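Local coordinates for NIPSNAP domain protein (Burkholderia xenovorans, PDB 5K9F) that is of unknown function but belongs to the NipSnap family of the dimeric alpha-beta barrel clan and holds oxamic acid in a pocket, at residues Q13-L18 and R58-W63; G40-L45 and W63-F68. One frame throughout, in Å; residues are numbered along the deposited sequence. Where two conformers were deposited one is given.

Contact 1. Residues Q13-L18 and R58-W63. With OXM (oxamic acid), chain B.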
ATOM      1  N   GLN A  13      -1.733  -7.888  18.033  1.00 10.58           N
ATOM      2  CA  GLN A  13      -2.585  -6.759  17.653  1.00 10.91           C
ATOM      3  C   GLN A  13      -3.367  -7.168  16.414  1.00 13.35           C
ATOM      4  O   GLN A  13      -2.782  -7.365  15.343  1.00 13.16           O
ATOM      5  CB  GLN A  13      -1.791  -5.475  17.390  1.00 11.58           C
ATOM      6  CG  GLN A  13      -2.752  -4.326  17.033  1.00 13.96           C
ATOM      7  CD  GLN A  13      -2.111  -2.950  17.027  1.00 23.36           C
ATOM      8  OE1 GLN A  13      -2.796  -1.946  17.194  1.00 35.85           O
ATOM      9  NE2 GLN A  13      -0.812  -2.895  16.797  1.00 26.50           N
ATOM     10  N   ARG A  14      -4.687  -7.287  16.556  1.00 10.35           N
ATOM     11  CA  ARG A  14      -5.560  -7.702  15.464  1.00 10.59           C
ATOM     12  C   ARG A  14      -6.357  -6.507  14.976  1.00 11.98           C
ATOM     13  O   ARG A  14      -6.810  -5.684  15.775  1.00 14.22           O
ATOM     14  CB  ARG A  14      -6.546  -8.783  15.903  1.00 15.50           C
ATOM     15  CG  ARG A  14      -5.924 -10.062  16.299  1.00 18.52           C
ATOM     16  CD  ARG A  14      -6.972 -10.997  16.864  1.00 21.19           C
ATOM     17  NE  ARG A  14      -7.879 -11.579  15.876  1.00 18.69           N
ATOM     18  CZ  ARG A  14      -7.570 -12.608  15.079  1.00 19.09           C
ATOM     19  NH1 ARG A  14      -6.358 -13.161  15.109  1.00 17.11           N
ATOM     20  NH2 ARG A  14      -8.474 -13.090  14.254  1.00 18.91           N
ATOM     21  N   THR A  15      -6.548  -6.424  13.667  1.00 10.26           N
ATOM     22  CA  THR A  15      -7.359  -5.362  13.086  1.00 11.70           C
ATOM     23  C   THR A  15      -8.440  -5.995  12.231  1.00 13.22           C
ATOM     24  O   THR A  15      -8.140  -6.832  11.376  1.00 12.99           O
ATOM     25  CB  THR A  15      -6.525  -4.403  12.216  1.00 10.87           C
ATOM     26  OG1 THR A  15      -5.504  -3.762  12.993  1.00 13.53           O
ATOM     27  CG2 THR A  15      -7.406  -3.313  11.589  1.00 12.96           C
ATOM     28  N   TYR A  16      -9.685  -5.567  12.428  1.00 11.32           N
ATOM     29  CA  TYR A  16     -10.777  -5.918  11.532  1.00 12.44           C
ATOM     30  C   TYR A  16     -11.251  -4.655  10.834  1.00 13.87           C
ATOM     31  O   TYR A  16     -11.467  -3.625  11.483  1.00 14.94           O
ATOM     32  CB  TYR A  16     -11.953  -6.549  12.280  1.00 10.56           C
ATOM     33  CG  TYR A  16     -11.650  -7.810  13.044  1.00 13.38           C
ATOM     34  CD1 TYR A  16     -12.541  -8.278  13.989  1.00 15.39           C
ATOM     35  CD2 TYR A  16     -10.495  -8.542  12.801  1.00 12.64           C
ATOM     36  CE1 TYR A  16     -12.291  -9.430  14.702  1.00 16.11           C
ATOM     37  CE2 TYR A  16     -10.235  -9.714  13.516  1.00 14.42           C
ATOM     38  CZ  TYR A  16     -11.141 -10.142  14.456  1.00 18.32           C
ATOM     39  OH  TYR A  16     -10.894 -11.294  15.164  1.00 21.21           O
ATOM     40  N   TRP A  17     -11.399  -4.730   9.514  1.00 10.10           N
ATOM     41  CA  TRP A  17     -12.053  -3.689   8.741  1.00 10.48           C
ATOM     42  C   TRP A  17     -13.505  -4.096   8.563  1.00 14.72           C
ATOM     43  O   TRP A  17     -13.783  -5.166   8.015  1.00 14.93           O
ATOM     44  CB  TRP A  17     -11.386  -3.495   7.375  1.00 12.88           C
ATOM     45  CG  TRP A  17     -10.027  -2.838   7.418  1.00 13.61           C
ATOM     46  CD1 TRP A  17      -9.734  -1.535   7.099  1.00 14.55           C
ATOM     47  CD2 TRP A  17      -8.784  -3.451   7.784  1.00 12.42           C
ATOM     48  NE1 TRP A  17      -8.394  -1.305   7.251  1.00 15.71           N
ATOM     49  CE2 TRP A  17      -7.783  -2.458   7.667  1.00 15.73           C
ATOM     50  CE3 TRP A  17      -8.418  -4.736   8.198  1.00 11.77           C
ATOM     51  CZ2 TRP A  17      -6.445  -2.715   7.943  1.00 14.26           C
ATOM     52  CZ3 TRP A  17      -7.086  -4.991   8.472  1.00 12.78           C
ATOM     53  CH2 TRP A  17      -6.116  -3.985   8.332  1.00 15.76           C
ATOM     54  N   LEU A  18     -14.414  -3.253   9.036  1.00 13.21           N
ATOM     55  CA  LEU A  18     -15.842  -3.526   9.031  1.00 13.25           C
ATOM     56  C   LEU A  18     -16.540  -2.774   7.906  1.00 14.94           C
ATOM     57  O   LEU A  18     -16.020  -1.796   7.364  1.00 17.23           O
ATOM     58  CB  LEU A  18     -16.469  -3.130  10.371  1.00 11.06           C
ATOM     59  CG  LEU A  18     -15.825  -3.746  11.612  1.00 15.67           C
ATOM     60  CD1 LEU A  18     -16.637  -3.308  12.829  1.00 16.33           C
ATOM     61  CD2 LEU A  18     -15.787  -5.256  11.507  1.00 18.82           C
ATOM     62  N   ARG A  58     -12.472   0.588  11.483  1.00  9.99           N
ATOM     63  CA  ARG A  58     -11.583  -0.441  11.995  1.00 10.61           C
ATOM     64  C   ARG A  58     -11.863  -0.684  13.458  1.00 11.11           C
ATOM     65  O   ARG A  58     -12.093   0.260  14.223  1.00 12.59           O
ATOM     66  CB  ARG A  58     -10.112  -0.040  11.876  1.00 11.11           C
ATOM     67  CG  ARG A  58      -9.548  -0.084  10.475  1.00 12.27           C
ATOM     68  CD  ARG A  58      -8.072   0.301  10.528  1.00 11.68           C
ATOM     69  NE  ARG A  58      -7.892   1.719  10.865  1.00 11.16           N
ATOM     70  CZ  ARG A  58      -6.824   2.221  11.477  1.00 12.81           C
ATOM     71  NH1 ARG A  58      -5.818   1.430  11.851  1.00 15.33           N
ATOM     72  NH2 ARG A  58      -6.757   3.534  11.711  1.00 14.48           N
ATOM     73  N   VAL A  59     -11.833  -1.948  13.868  0.54 11.76           N
ATOM     74  CA  VAL A  59     -11.738  -2.285  15.283  0.54 12.63           C
ATOM     75  C   VAL A  59     -10.407  -2.985  15.506  0.54 15.36           C
ATOM     76  O   VAL A  59     -10.021  -3.874  14.737  0.54 14.56           O
ATOM     77  CB  VAL A  59     -12.926  -3.129  15.778  0.54 10.35           C
ATOM     78  CG1 VAL A  59     -14.198  -2.272  15.824  0.54 13.32           C
ATOM     79  CG2 VAL A  59     -13.140  -4.363  14.918  0.54 10.59           C
ATOM     80  N   ILE A  60      -9.702  -2.563  16.548  1.00 13.31           N
ATOM     81  CA  ILE A  60      -8.325  -2.944  16.811  1.00 12.60           C
ATOM     82  C   ILE A  60      -8.268  -3.524  18.211  1.00 11.92           C
ATOM     83  O   ILE A  60      -8.730  -2.885  19.166  1.00 13.63           O
ATOM     84  CB  ILE A  60      -7.391  -1.731  16.675  1.00 11.87           C
ATOM     85  CG1 ILE A  60      -7.411  -1.227  15.227  1.00 13.24           C
ATOM     86  CG2 ILE A  60      -5.982  -2.085  17.088  1.00 14.66           C
ATOM     87  CD1 ILE A  60      -6.725   0.116  15.088  1.00 21.59           C
ATOM     88  N   GLN A  61      -7.725  -4.740  18.339  1.00 11.68           N
ATOM     89  CA  GLN A  61      -7.663  -5.366  19.650  1.00 13.68           C
ATOM     90  C   GLN A  61      -6.252  -5.839  19.953  1.00 14.34           C
ATOM     91  O   GLN A  61      -5.535  -6.306  19.070  1.00 14.62           O
ATOM     92  CB  GLN A  61      -8.651  -6.538  19.771  1.00 17.63           C
ATOM     93  CG  GLN A  61      -8.602  -7.544  18.668  1.00 23.19           C
ATOM     94  CD  GLN A  61      -9.847  -8.400  18.636  1.00 18.21           C
ATOM     95  OE1 GLN A  61      -9.917  -9.427  19.300  1.00 24.09           O
ATOM     96  NE2 GLN A  61     -10.846  -7.970  17.869  1.00 22.18           N
ATOM     97  N   LEU A  62      -5.851  -5.698  21.210  1.00 11.26           N
ATOM     98  CA  LEU A  62      -4.563  -6.188  21.670  0.64 11.83           C
ATOM     99  C   LEU A  62      -4.792  -7.224  22.758  1.00 13.99           C
ATOM    100  O   LEU A  62      -5.541  -6.981  23.705  1.00 13.73           O
ATOM    101  CB  LEU A  62      -3.676  -5.056  22.195  0.64 14.06           C
ATOM    102  CG  LEU A  62      -3.089  -4.174  21.087  0.64 13.19           C
ATOM    103  CD1 LEU A  62      -4.058  -3.076  20.683  0.64 17.47           C
ATOM    104  CD2 LEU A  62      -1.757  -3.593  21.529  0.64 15.87           C
ATOM    105  N   TRP A  63      -4.143  -8.375  22.604  1.00 11.94           N
ATOM    106  CA  TRP A  63      -4.228  -9.487  23.549  1.00 11.36           C
ATOM    107  C   TRP A  63      -2.830  -9.886  23.990  1.00 13.29           C
ATOM    108  O   TRP A  63      -1.902  -9.909  23.178  1.00 15.75           O
ATOM    109  CB  TRP A  63      -4.907 -10.709  22.908  1.00 14.72           C
ATOM    110  CG  TRP A  63      -6.329 -10.483  22.517  1.00 14.50           C
ATOM    111  CD1 TRP A  63      -6.787 -10.050  21.307  1.00 16.88           C
ATOM    112  CD2 TRP A  63      -7.482 -10.669  23.344  1.00 15.28           C
ATOM    113  NE1 TRP A  63      -8.167  -9.964  21.329  1.00 18.54           N
ATOM    114  CE2 TRP A  63      -8.610 -10.328  22.571  1.00 15.75           C
ATOM    115  CE3 TRP A  63      -7.669 -11.080  24.671  1.00 17.89           C
ATOM    116  CZ2 TRP A  63      -9.910 -10.402  23.078  1.00 20.30           C
ATOM    117  CZ3 TRP A  63      -8.955 -11.156  25.168  1.00 20.99           C
ATOM    118  CH2 TRP A  63     -10.057 -10.809  24.373  1.00 23.76           C
TER
HETATM  119  C1  OXM B 201     -14.250 -11.786  16.413  1.00 26.20           C
HETATM  120  N1  OXM B 201     -12.969 -12.101  16.572  1.00 17.97           N
HETATM  121  O1  OXM B 201     -14.867 -11.019  17.184  1.00 30.18           O
HETATM  122  C2  OXM B 201     -15.010 -12.326  15.270  1.00 24.18           C
HETATM  123  O2  OXM B 201     -16.187 -11.924  15.114  1.00 36.66           O
HETATM  124  O3  OXM B 201     -14.483 -13.149  14.485  1.00 36.44           O
HETATM  125  O   HOH W   1      -9.908  -6.555  15.627  1.00 22.72           O
HETATM  126  O   HOH W   2      -4.822  -1.229  12.275  1.00 19.23           O
HETATM  127  O   HOH W   3     -10.592 -11.389  17.927  1.00 28.48           O

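Contact 2. Residues G40-L45 and W63-F68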
ATOM      1  N   GLY A  40     -12.713 -14.896  28.291  1.00 23.33           N
ATOM      2  CA  GLY A  40     -12.559 -16.065  29.138  1.00 24.37           C
ATOM      3  C   GLY A  40     -11.585 -17.074  28.559  1.00 26.98           C
ATOM      4  O   GLY A  40     -10.793 -17.675  29.286  1.00 28.53           O
ATOM      5  N   ALA A  41     -11.619 -17.257  27.242  1.00 20.19           N
ATOM      6  CA  ALA A  41     -10.747 -18.235  26.600  1.00 20.41           C
ATOM      7  C   ALA A  41      -9.330 -17.705  26.426  1.00 22.12           C
ATOM      8  O   ALA A  41      -8.357 -18.435  26.657  1.00 20.03           O
ATOM      9  CB  ALA A  41     -11.318 -18.632  25.240  1.00 18.96           C
ATOM     10  N   LEU A  42      -9.195 -16.454  25.983  1.00 18.30           N
ATOM     11  CA  LEU A  42      -7.884 -15.927  25.618  1.00 15.37           C
ATOM     12  C   LEU A  42      -7.118 -15.377  26.810  1.00 20.72           C
ATOM     13  O   LEU A  42      -5.880 -15.406  26.806  1.00 20.40           O
ATOM     14  CB  LEU A  42      -8.034 -14.841  24.553  1.00 15.16           C
ATOM     15  CG  LEU A  42      -8.627 -15.315  23.223  1.00 15.98           C
ATOM     16  CD1 LEU A  42      -8.584 -14.209  22.165  1.00 17.13           C
ATOM     17  CD2 LEU A  42      -7.935 -16.570  22.709  1.00 16.92           C
ATOM     18  N   GLY A  43      -7.781 -14.832  27.828  0.57 18.63           N
ATOM     19  CA  GLY A  43      -7.063 -14.568  29.068  0.57 20.63           C
ATOM     20  C   GLY A  43      -6.719 -13.145  29.486  0.57 23.73           C
ATOM     21  O   GLY A  43      -6.998 -12.766  30.629  0.57 25.11           O
ATOM     22  N   ARG A  44      -6.081 -12.359  28.614  1.00 19.40           N
ATOM     23  CA  ARG A  44      -5.659 -10.996  28.951  1.00 19.07           C
ATOM     24  C   ARG A  44      -5.943 -10.032  27.802  1.00 16.08           C
ATOM     25  O   ARG A  44      -5.133  -9.905  26.882  1.00 18.78           O
ATOM     26  CB  ARG A  44      -4.175 -11.000  29.303  1.00 20.18           C
ATOM     27  CG  ARG A  44      -3.620  -9.687  29.828  1.00 26.84           C
ATOM     28  CD  ARG A  44      -2.362  -9.928  30.674  1.00 49.95           C
ATOM     29  NE  ARG A  44      -1.315 -10.653  29.948  1.00 62.15           N
ATOM     30  CZ  ARG A  44      -0.945 -11.906  30.204  1.00 60.36           C
ATOM     31  NH1 ARG A  44       0.014 -12.478  29.487  1.00 52.73           N
ATOM     32  NH2 ARG A  44      -1.526 -12.589  31.179  1.00 59.03           N
ATOM     33  N   LEU A  45      -7.080  -9.331  27.880  1.00 17.32           N
ATOM     34  CA  LEU A  45      -7.368  -8.245  26.941  1.00 14.42           C
ATOM     35  C   LEU A  45      -6.597  -7.007  27.375  1.00 17.94           C
ATOM     36  O   LEU A  45      -6.732  -6.560  28.521  1.00 21.38           O
ATOM     37  CB  LEU A  45      -8.867  -7.955  26.904  1.00 16.73           C
ATOM     38  CG  LEU A  45      -9.329  -6.801  26.000  1.00 15.38           C
ATOM     39  CD1 LEU A  45      -8.982  -7.101  24.553  1.00 15.77           C
ATOM     40  CD2 LEU A  45     -10.828  -6.573  26.153  1.00 21.07           C
ATOM     41  N   TRP A  63      -4.143  -8.375  22.604  1.00 11.94           N
ATOM     42  CA  TRP A  63      -4.228  -9.487  23.549  1.00 11.36           C
ATOM     43  C   TRP A  63      -2.830  -9.886  23.990  1.00 13.29           C
ATOM     44  O   TRP A  63      -1.902  -9.909  23.178  1.00 15.75           O
ATOM     45  CB  TRP A  63      -4.907 -10.709  22.908  1.00 14.72           C
ATOM     46  CG  TRP A  63      -6.329 -10.483  22.517  1.00 14.50           C
ATOM     47  CD1 TRP A  63      -6.787 -10.050  21.307  1.00 16.88           C
ATOM     48  CD2 TRP A  63      -7.482 -10.669  23.344  1.00 15.28           C
ATOM     49  NE1 TRP A  63      -8.167  -9.964  21.329  1.00 18.54           N
ATOM     50  CE2 TRP A  63      -8.610 -10.328  22.571  1.00 15.75           C
ATOM     51  CE3 TRP A  63      -7.669 -11.080  24.671  1.00 17.89           C
ATOM     52  CZ2 TRP A  63      -9.910 -10.402  23.078  1.00 20.30           C
ATOM     53  CZ3 TRP A  63      -8.955 -11.156  25.168  1.00 20.99           C
ATOM     54  CH2 TRP A  63     -10.057 -10.809  24.373  1.00 23.76           C
ATOM     55  N   GLY A  64      -2.680 -10.206  25.275  1.00 14.15           N
ATOM     56  CA  GLY A  64      -1.408 -10.644  25.827  1.00 14.71           C
ATOM     57  C   GLY A  64      -1.429 -12.135  26.136  1.00 16.92           C
ATOM     58  O   GLY A  64      -2.368 -12.634  26.756  1.00 20.29           O
ATOM     59  N   PHE A  65      -0.367 -12.828  25.712  1.00 15.47           N
ATOM     60  CA  PHE A  65      -0.245 -14.269  25.912  1.00 14.59           C
ATOM     61  C   PHE A  65       1.081 -14.609  26.574  1.00 16.10           C
ATOM     62  O   PHE A  65       2.097 -13.952  26.337  1.00 18.34           O
ATOM     63  CB  PHE A  65      -0.352 -15.019  24.585  1.00 15.17           C
ATOM     64  CG  PHE A  65      -1.672 -14.839  23.901  1.00 14.44           C
ATOM     65  CD1 PHE A  65      -2.776 -15.570  24.300  1.00 18.08           C
ATOM     66  CD2 PHE A  65      -1.802 -13.953  22.837  1.00 14.41           C
ATOM     67  CE1 PHE A  65      -4.006 -15.421  23.659  1.00 15.43           C
ATOM     68  CE2 PHE A  65      -3.026 -13.785  22.201  1.00 17.06           C
ATOM     69  CZ  PHE A  65      -4.126 -14.521  22.605  1.00 14.75           C
ATOM     70  N   ASP A  66       1.059 -15.657  27.410  1.00 16.95           N
ATOM     71  CA  ASP A  66       2.289 -16.121  28.043  1.00 19.77           C
ATOM     72  C   ASP A  66       3.301 -16.598  27.012  1.00 22.85           C
ATOM     73  O   ASP A  66       4.513 -16.468  27.219  1.00 24.15           O
ATOM     74  CB  ASP A  66       1.992 -17.256  29.023  1.00 22.52           C
ATOM     75  CG  ASP A  66       1.129 -16.821  30.185  1.00 37.11           C
ATOM     76  OD1 ASP A  66       1.094 -15.609  30.484  1.00 35.14           O
ATOM     77  OD2 ASP A  66       0.494 -17.703  30.811  1.00 39.75           O
ATOM     78  N   SER A  67       2.825 -17.158  25.906  1.00 19.07           N
ATOM     79  CA  SER A  67       3.690 -17.731  24.887  1.00 18.86           C
ATOM     80  C   SER A  67       2.866 -17.956  23.632  1.00 18.79           C
ATOM     81  O   SER A  67       1.633 -17.952  23.667  1.00 17.91           O
ATOM     82  CB  SER A  67       4.306 -19.054  25.345  1.00 24.45           C
ATOM     83  OG  SER A  67       3.303 -20.041  25.520  1.00 22.10           O
ATOM     84  N   PHE A  68       3.567 -18.179  22.520  1.00 18.96           N
ATOM     85  CA  PHE A  68       2.875 -18.557  21.293  1.00 19.14           C
ATOM     86  C   PHE A  68       2.140 -19.883  21.470  1.00 17.98           C
ATOM     87  O   PHE A  68       1.001 -20.038  21.005  1.00 17.50           O
ATOM     88  CB  PHE A  68       3.885 -18.630  20.146  1.00 18.17           C
ATOM     89  CG  PHE A  68       3.274 -18.814  18.786  1.00 16.73           C
ATOM     90  CD1 PHE A  68       3.026 -17.724  17.983  1.00 15.77           C
ATOM     91  CD2 PHE A  68       2.991 -20.087  18.296  1.00 16.57           C
ATOM     92  CE1 PHE A  68       2.487 -17.882  16.714  1.00 20.26           C
ATOM     93  CE2 PHE A  68       2.453 -20.250  17.031  1.00 16.90           C
ATOM     94  CZ  PHE A  68       2.199 -19.155  16.241  1.00 16.74           C
TER
HETATM   95  O   HOH W   4      -3.559 -14.791  28.008  1.00 23.79           O
HETATM   96  O   HOH W   5      -5.155 -12.866  25.898  1.00 24.29           O

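Contact 1. Residues Q13-L18 and R58-W63
Tyr16 and Val59 form an antiparallel hydrogen-bonded pair, as do Arg14 and Gln61. The bond from Tyr16 N to Val59 O is 2.9 Å long and nearly straight. On this face the packing is close. Arg14 and Gln61 lie side by side, with Arg14 CB 3.7 Å from Gln61 CG. In the conformer given, Val59 CG2 is 3.6 Å from Tyr16 CB. A water sits over the Tyr16 ring; it donates to Val59 O and accepts from Gln61 NE2. Arg14, bent at chi3 (73°), turns its guanidinium side-on to the phenol. Its NE and NH2 both donate to Tyr16 OH, which lies in the guanidinium plane. Arg14 NH1 pairs with Glu12.

On the other face, Ile60 packs on Leu103 of the second subunit. The looser part is the end at Thr15, Trp17 and the Arg58 head group. Arg58 CG lies over the Trp17 indole, a CH-pi contact, and a water bridges Thr15 OG1 and Arg58 NH1. Arg58 also bonds to Asp55 O and forms a salt bridge with Glu101 of the second subunit.

Tyr16 OH is 2.6 Å from OXM N1 in the ligand pocket. Another water joins Tyr16 OH, Gln61 OE1 and OXM N1. Trp63 NE1 donates to a lone pair of Gln61 OE1 at 2.7 Å. Tyr16 OH and Gln61 OE1 thus present to oxamic acid a polar group probably held in place by second-shell Arg14 and Trp63.

Contact 2. Residues G40-L45 and W63-F68
Trp63 has CG anti to its carbonyl carbon (chi1 -64°), while Leu45 has CG anti to its own backbone N (chi1 178°). These torsions bring the indole and the Leu45 branch together at the start of strand 45-51. Leu45 CD1 sits over one face of the indole, toward the rim, 3.7 Å from the centroid of the six-membered ring. Leu42 CD1 comes over the opposite face, 3.9 Å from the same centroid. Both are CH-pi contacts. Leu45 CB adds a contact of 3.6 Å with Trp63 CZ3. The ring is therefore sandwiched between the end of helix 35-42 and the strand that follows it.

Gly43, with positive phi, turns the chain out of the helix between these two leucines. Arg44, next in the chain, accepts through its O from Gly64 N at 2.9 Å in a nearly straight bond. Beside it, Leu45 and Trp63 form a non-hydrogen-bonded antiparallel pair. A water accepts from Arg44 N at 2.9 Å and also lies next to Gly64 O.

A bend at chi3 of Arg44 (56°) lays one guanidinium face over Gly64 O, 3.4 Å above the plane. Arg44 NH1 reaches Asp66 OD1 at the guanidinium edge, 3.5 Å away, a long and weak salt bridge. Asp66 is exposed, and solvent probably weakens the pair further. The join between the end of helix 35-42 and strand 58-65 thus appears to rest mainly on the enclosed indole and the backbone bond, with the ion pair as a lesser tie.

In the fold
Strand 58-65 serves both contacts, and Trp63 belongs to both. Contact 1 is the buried one. It pairs the two central strands, 10-18 and 58-65, of a four-stranded antiparallel sheet ordered 45-51, 58-65, 10-18, 95-105, a ferredoxin-like arrangement that fits the dimeric alpha-beta barrel clan. Contact 2 is only partly buried. It joins the end of helix 35-42 and the first residue of outer strand 45-51 to the end of strand 58-65. Regular backbone pairing and a polar ligand site mark contact 1; apolar packing and one backbone bond dominate contact 2. The two meet where Leu62 O lies 3.5 Å from Leu45 CD1.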